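Local coordinates for protein purine nucleosidase, (IunH-1) (PDB 3T8J) that belongs to the nucleoside hydrolase family, is named a purine nucleosidase, and carries a bound sodium ion, at residues 35-46 / 72-83. Numbering follows the deposited sequence. Where two conformers were deposited one is given.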
loop_
_atom_site.group_PDB
_atom_site.type_symbol
_atom_site.label_atom_id
_atom_site.label_comp_id
_atom_site.label_asym_id
_atom_site.label_seq_id
_atom_site.Cartn_x
_atom_site.Cartn_y
_atom_site.Cartn_z
ATOM N N GLU A 35 -18.151 5.085 -18.194
ATOM C CA GLU A 35 -18.768 4.898 -16.865
ATOM C C GLU A 35 -18.531 6.117 -15.977
ATOM O O GLU A 35 -17.475 6.800 -16.091
ATOM C CB GLU A 35 -18.225 3.614 -16.180
ATOM C CG GLU A 35 -16.895 3.754 -15.445
ATOM C CD GLU A 35 -15.653 3.777 -16.333
ATOM O OE1 GLU A 35 -15.740 3.362 -17.507
ATOM O OE2 GLU A 35 -14.572 4.176 -15.803
ATOM N N GLY A 36 -19.455 6.379 -15.069
ATOM C CA GLY A 36 -19.266 7.418 -14.059
ATOM C C GLY A 36 -20.564 7.799 -13.363
ATOM O O GLY A 36 -21.078 7.042 -12.566
ATOM N N ASN A 37 -21.012 9.011 -13.620
ATOM C CA ASN A 37 -22.065 9.661 -12.841
ATOM C C ASN A 37 -23.330 8.825 -12.638
ATOM O O ASN A 37 -23.857 8.782 -11.524
ATOM C CB ASN A 37 -22.509 10.952 -13.532
ATOM C CG ASN A 37 -21.535 12.110 -13.356
ATOM O OD1 ASN A 37 -20.904 12.274 -12.306
ATOM N ND2 ASN A 37 -21.462 12.955 -14.373
ATOM N N ILE A 38 -23.844 8.224 -13.706
ATOM C CA ILE A 38 -25.122 7.474 -13.604
ATOM C C ILE A 38 -25.055 6.173 -14.416
ATOM O O ILE A 38 -24.058 5.895 -15.092
ATOM C CB ILE A 38 -26.340 8.331 -14.052
ATOM C CG1 ILE A 38 -26.299 8.567 -15.566
ATOM C CG2 ILE A 38 -26.424 9.634 -13.266
ATOM C CD1 ILE A 38 -27.582 9.128 -16.139
ATOM N N SER A 39 -26.114 5.390 -14.403
ATOM C CA SER A 39 -26.159 4.148 -15.167
ATOM C C SER A 39 -25.680 4.364 -16.605
ATOM O O SER A 39 -26.136 5.271 -17.321
ATOM C CB SER A 39 -27.579 3.574 -15.157
ATOM O OG SER A 39 -27.914 2.960 -16.385
ATOM N N TYR A 40 -24.749 3.513 -17.014
ATOM C CA TYR A 40 -24.068 3.667 -18.315
ATOM C C TYR A 40 -25.046 3.708 -19.503
ATOM O O TYR A 40 -24.921 4.563 -20.381
ATOM C CB TYR A 40 -23.043 2.542 -18.464
ATOM C CG TYR A 40 -22.384 2.357 -19.817
ATOM C CD1 TYR A 40 -21.190 2.978 -20.124
ATOM C CD2 TYR A 40 -22.944 1.509 -20.761
ATOM C CE1 TYR A 40 -20.591 2.761 -21.371
ATOM C CE2 TYR A 40 -22.346 1.280 -21.989
ATOM C CZ TYR A 40 -21.173 1.898 -22.279
ATOM O OH TYR A 40 -20.595 1.599 -23.520
ATOM N N GLU A 41 -26.042 2.826 -19.544
ATOM C CA GLU A 41 -26.903 2.816 -20.722
ATOM C C GLU A 41 -27.771 4.098 -20.804
ATOM O O GLU A 41 -28.070 4.581 -21.900
ATOM C CB GLU A 41 -27.763 1.551 -20.784
ATOM C CG GLU A 41 -26.989 0.235 -20.779
ATOM C CD GLU A 41 -26.196 -0.027 -22.064
ATOM O OE1 GLU A 41 -26.526 0.553 -23.120
ATOM O OE2 GLU A 41 -25.242 -0.836 -22.019
ATOM N N GLN A 42 -28.097 4.701 -19.658
ATOM C CA GLN A 42 -28.789 5.977 -19.660
ATOM C C GLN A 42 -27.858 7.116 -20.108
ATOM O O GLN A 42 -28.301 8.084 -20.743
ATOM C CB GLN A 42 -29.448 6.290 -18.309
ATOM C CG GLN A 42 -30.336 7.549 -18.312
ATOM C CD GLN A 42 -31.510 7.466 -19.299
ATOM O OE1 GLN A 42 -32.256 6.465 -19.306
ATOM N NE2 GLN A 42 -31.695 8.493 -20.121
ATOM N N GLU A 43 -26.582 7.005 -19.777
ATOM C CA GLU A 43 -25.607 8.008 -20.266
ATOM C C GLU A 43 -25.552 8.053 -21.782
ATOM O O GLU A 43 -25.459 9.141 -22.373
ATOM C CB GLU A 43 -24.214 7.728 -19.682
ATOM C CG GLU A 43 -24.096 7.910 -18.198
ATOM C CD GLU A 43 -22.703 7.607 -17.679
ATOM O OE1 GLU A 43 -21.949 6.898 -18.403
ATOM O OE2 GLU A 43 -22.364 8.080 -16.578
ATOM N N VAL A 44 -25.595 6.886 -22.428
ATOM C CA VAL A 44 -25.627 6.814 -23.892
ATOM C C VAL A 44 -26.890 7.480 -24.451
ATOM O O VAL A 44 -26.864 8.301 -25.367
ATOM C CB VAL A 44 -25.496 5.358 -24.392
ATOM C CG1 VAL A 44 -25.583 5.277 -25.909
ATOM C CG2 VAL A 44 -24.240 4.669 -23.866
ATOM N N LYS A 45 -28.045 7.144 -23.863
ATOM C CA LYS A 45 -29.295 7.735 -24.291
ATOM C C LYS A 45 -29.358 9.247 -24.063
ATOM O O LYS A 45 -29.883 9.981 -24.897
ATOM C CB LYS A 45 -30.490 7.030 -23.615
ATOM C CG LYS A 45 -30.602 5.512 -23.911
ATOM C CD LYS A 45 -30.711 5.151 -25.368
ATOM C CE LYS A 45 -30.903 3.628 -25.590
ATOM N NZ LYS A 45 -32.261 3.108 -25.169
ATOM N N ASN A 46 -28.756 9.712 -22.973
ATOM C CA ASN A 46 -28.702 11.146 -22.679
ATOM C C ASN A 46 -27.966 11.904 -23.783
ATOM O O ASN A 46 -28.408 12.973 -24.214
ATOM C CB ASN A 46 -27.988 11.430 -21.347
ATOM C CG ASN A 46 -28.836 11.142 -20.114
ATOM O OD1 ASN A 46 -30.052 10.889 -20.180
ATOM N ND2 ASN A 46 -28.190 11.231 -18.949
ATOM N N TYR A 72 -16.365 0.875 -8.621
ATOM C CA TYR A 72 -16.737 2.273 -8.482
ATOM C C TYR A 72 -18.209 2.327 -8.036
ATOM O O TYR A 72 -18.849 1.290 -7.921
ATOM C CB TYR A 72 -16.473 3.069 -9.787
ATOM C CG TYR A 72 -17.549 2.920 -10.820
ATOM C CD1 TYR A 72 -18.384 3.985 -11.130
ATOM C CD2 TYR A 72 -17.783 1.707 -11.463
ATOM C CE1 TYR A 72 -19.406 3.868 -12.062
ATOM C CE2 TYR A 72 -18.822 1.580 -12.393
ATOM C CZ TYR A 72 -19.647 2.655 -12.682
ATOM O OH TYR A 72 -20.716 2.510 -13.578
ATOM N N ILE A 73 -18.689 3.529 -7.739
ATOM C CA ILE A 73 -20.129 3.753 -7.507
ATOM C C ILE A 73 -20.624 4.841 -8.442
ATOM O O ILE A 73 -19.906 5.829 -8.712
ATOM C CB ILE A 73 -20.434 4.118 -6.045
ATOM C CG1 ILE A 73 -19.705 5.383 -5.604
ATOM C CG2 ILE A 73 -20.036 2.954 -5.115
ATOM C CD1 ILE A 73 -20.195 5.967 -4.273
ATOM N N THR A 74 -21.848 4.657 -8.963
ATOM C CA THR A 74 -22.557 5.754 -9.578
ATOM C C THR A 74 -23.073 6.717 -8.484
ATOM O O THR A 74 -23.124 6.350 -7.296
ATOM C CB THR A 74 -23.685 5.256 -10.463
ATOM O OG1 THR A 74 -24.556 4.428 -9.675
ATOM C CG2 THR A 74 -23.130 4.466 -11.677
ATOM N N VAL A 75 -23.429 7.932 -8.890
ATOM C CA VAL A 75 -23.908 8.974 -7.987
ATOM C C VAL A 75 -25.248 9.611 -8.461
ATOM O O VAL A 75 -25.374 10.837 -8.627
ATOM C CB VAL A 75 -22.819 10.023 -7.688
ATOM C CG1 VAL A 75 -21.767 9.420 -6.713
ATOM C CG2 VAL A 75 -22.162 10.505 -8.979
ATOM N N GLU A 76 -26.252 8.761 -8.675
ATOM C CA GLU A 76 -27.585 9.262 -9.015
ATOM C C GLU A 76 -28.178 10.107 -7.878
ATOM O O GLU A 76 -29.061 10.930 -8.130
ATOM C CB GLU A 76 -28.513 8.120 -9.475
ATOM C CG GLU A 76 -28.086 7.571 -10.859
ATOM C CD GLU A 76 -28.570 6.161 -11.171
ATOM O OE1 GLU A 76 -29.550 5.706 -10.555
ATOM O OE2 GLU A 76 -27.967 5.500 -12.052
ATOM N N LYS A 77 -27.686 9.952 -6.643
ATOM C CA LYS A 77 -28.119 10.849 -5.556
ATOM C C LYS A 77 -27.724 12.310 -5.854
ATOM O O LYS A 77 -28.402 13.259 -5.443
ATOM C CB LYS A 77 -27.592 10.385 -4.187
ATOM C CG LYS A 77 -26.074 10.512 -3.980
ATOM C CD LYS A 77 -25.630 9.974 -2.639
ATOM C CE LYS A 77 -24.119 10.030 -2.434
ATOM N NZ LYS A 77 -23.770 9.518 -1.054
ATOM N N VAL A 78 -26.586 12.484 -6.544
ATOM C CA VAL A 78 -26.066 13.800 -6.837
ATOM C C VAL A 78 -26.759 14.424 -8.050
ATOM O O VAL A 78 -27.093 15.611 -8.028
ATOM C CB VAL A 78 -24.521 13.713 -7.110
ATOM C CG1 VAL A 78 -23.959 15.077 -7.552
ATOM C CG2 VAL A 78 -23.745 13.189 -5.877
ATOM N N HIS A 79 -26.969 13.636 -9.103
ATOM C CA HIS A 79 -27.414 14.154 -10.420
ATOM C C HIS A 79 -28.849 13.782 -10.797
ATOM O O HIS A 79 -29.334 14.222 -11.834
ATOM C CB HIS A 79 -26.488 13.649 -11.546
ATOM C CG HIS A 79 -25.048 13.998 -11.348
ATOM N ND1 HIS A 79 -24.535 15.241 -11.660
ATOM C CD2 HIS A 79 -24.013 13.275 -10.856
ATOM C CE1 HIS A 79 -23.246 15.269 -11.364
ATOM N NE2 HIS A 79 -22.905 14.092 -10.863
ATOM N N GLY A 80 -29.514 12.979 -9.981
ATOM C CA GLY A 80 -30.813 12.385 -10.343
ATOM C C GLY A 80 -30.653 11.071 -11.093
ATOM O O GLY A 80 -29.606 10.808 -11.683
ATOM N N LYS A 81 -31.705 10.245 -11.106
ATOM C CA LYS A 81 -31.626 8.952 -11.801
ATOM C C LYS A 81 -31.241 9.096 -13.266
ATOM O O LYS A 81 -30.542 8.237 -13.819
ATOM C CB LYS A 81 -32.937 8.150 -11.691
ATOM C CG LYS A 81 -32.799 6.701 -12.235
ATOM C CD LYS A 81 -34.070 5.875 -11.979
ATOM C CE LYS A 81 -33.968 4.437 -12.529
ATOM N NZ LYS A 81 -33.290 3.510 -11.571
ATOM N N GLY A 82 -31.692 10.171 -13.910
ATOM C CA GLY A 82 -31.449 10.359 -15.322
ATOM C C GLY A 82 -30.277 11.287 -15.596
ATOM O O GLY A 82 -30.014 11.636 -16.744
ATOM N N GLY A 83 -29.615 11.740 -14.543
ATOM C CA GLY A 83 -28.424 12.618 -14.706
ATOM C C GLY A 83 -28.751 14.101 -14.875
ATOM O O GLY A 83 -27.856 14.969 -14.806
HETATM O O HOH W 1 -21.710 4.484 -15.348
#
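First torsions bring Ile38 CG2 and Glu76 CG together: each carbon sits beside its own backbone N and anti to its carbonyl carbon (Glu76 chi1 -70°), and the two touch at 3.6 Å. Beyond CG the Glu76 chain runs extended, at about a right angle to Ile38, and its OE2 accepts the N-H of Ser39 at 3.0 Å, nearly along the C-O axis. A glutamate suits this place: its CG packs on Ile38 CG2 and CB while its carboxylate reaches Ser39, the N-cap residue of helix 40-53. The other branch of Ile38 carries CD1 to within 3.5 Å of Gly82 C, against the type I turn Gly80-Gly83. Gly83, with positive phi (84°), ends the turn, its backbone close against Ile38 CD1, a place that suits a residue with no side chain. Asn46 ND2 donates to Gly82 O at 2.9 Å and also bonds Thr10 O, and its OD1 receives Gln42 NE2, so three bonds fix the amide's rotation. Farther along, Val75 N, at the N-cap of helix 76-79, donates to Asn37 O (2.8 Å), and Asn37 ND2 lies over one face of the His79 ring near its rim, the two planes 46° apart. Glu12 accepts from His79 ND1 and steadies that ring. Tyr72 closes the other end: Glu35 CG lies over one ring face in a CH-pi contact, while Tyr72 OH shares a water with Gly36 N and Ile38 O. The Asn37 side chain lies about 5 Å from the sodium ion, and Asn37 N is hydrogen-bonded to OD1 of Asp9, a ligand of that ion. The contact thus joins the loop between strand 27-33 and helix 40-53 to the short helix 76-79, with helix 163-167 against Asn37, Tyr72 and Val75, and helix 209-227 packing on Val78.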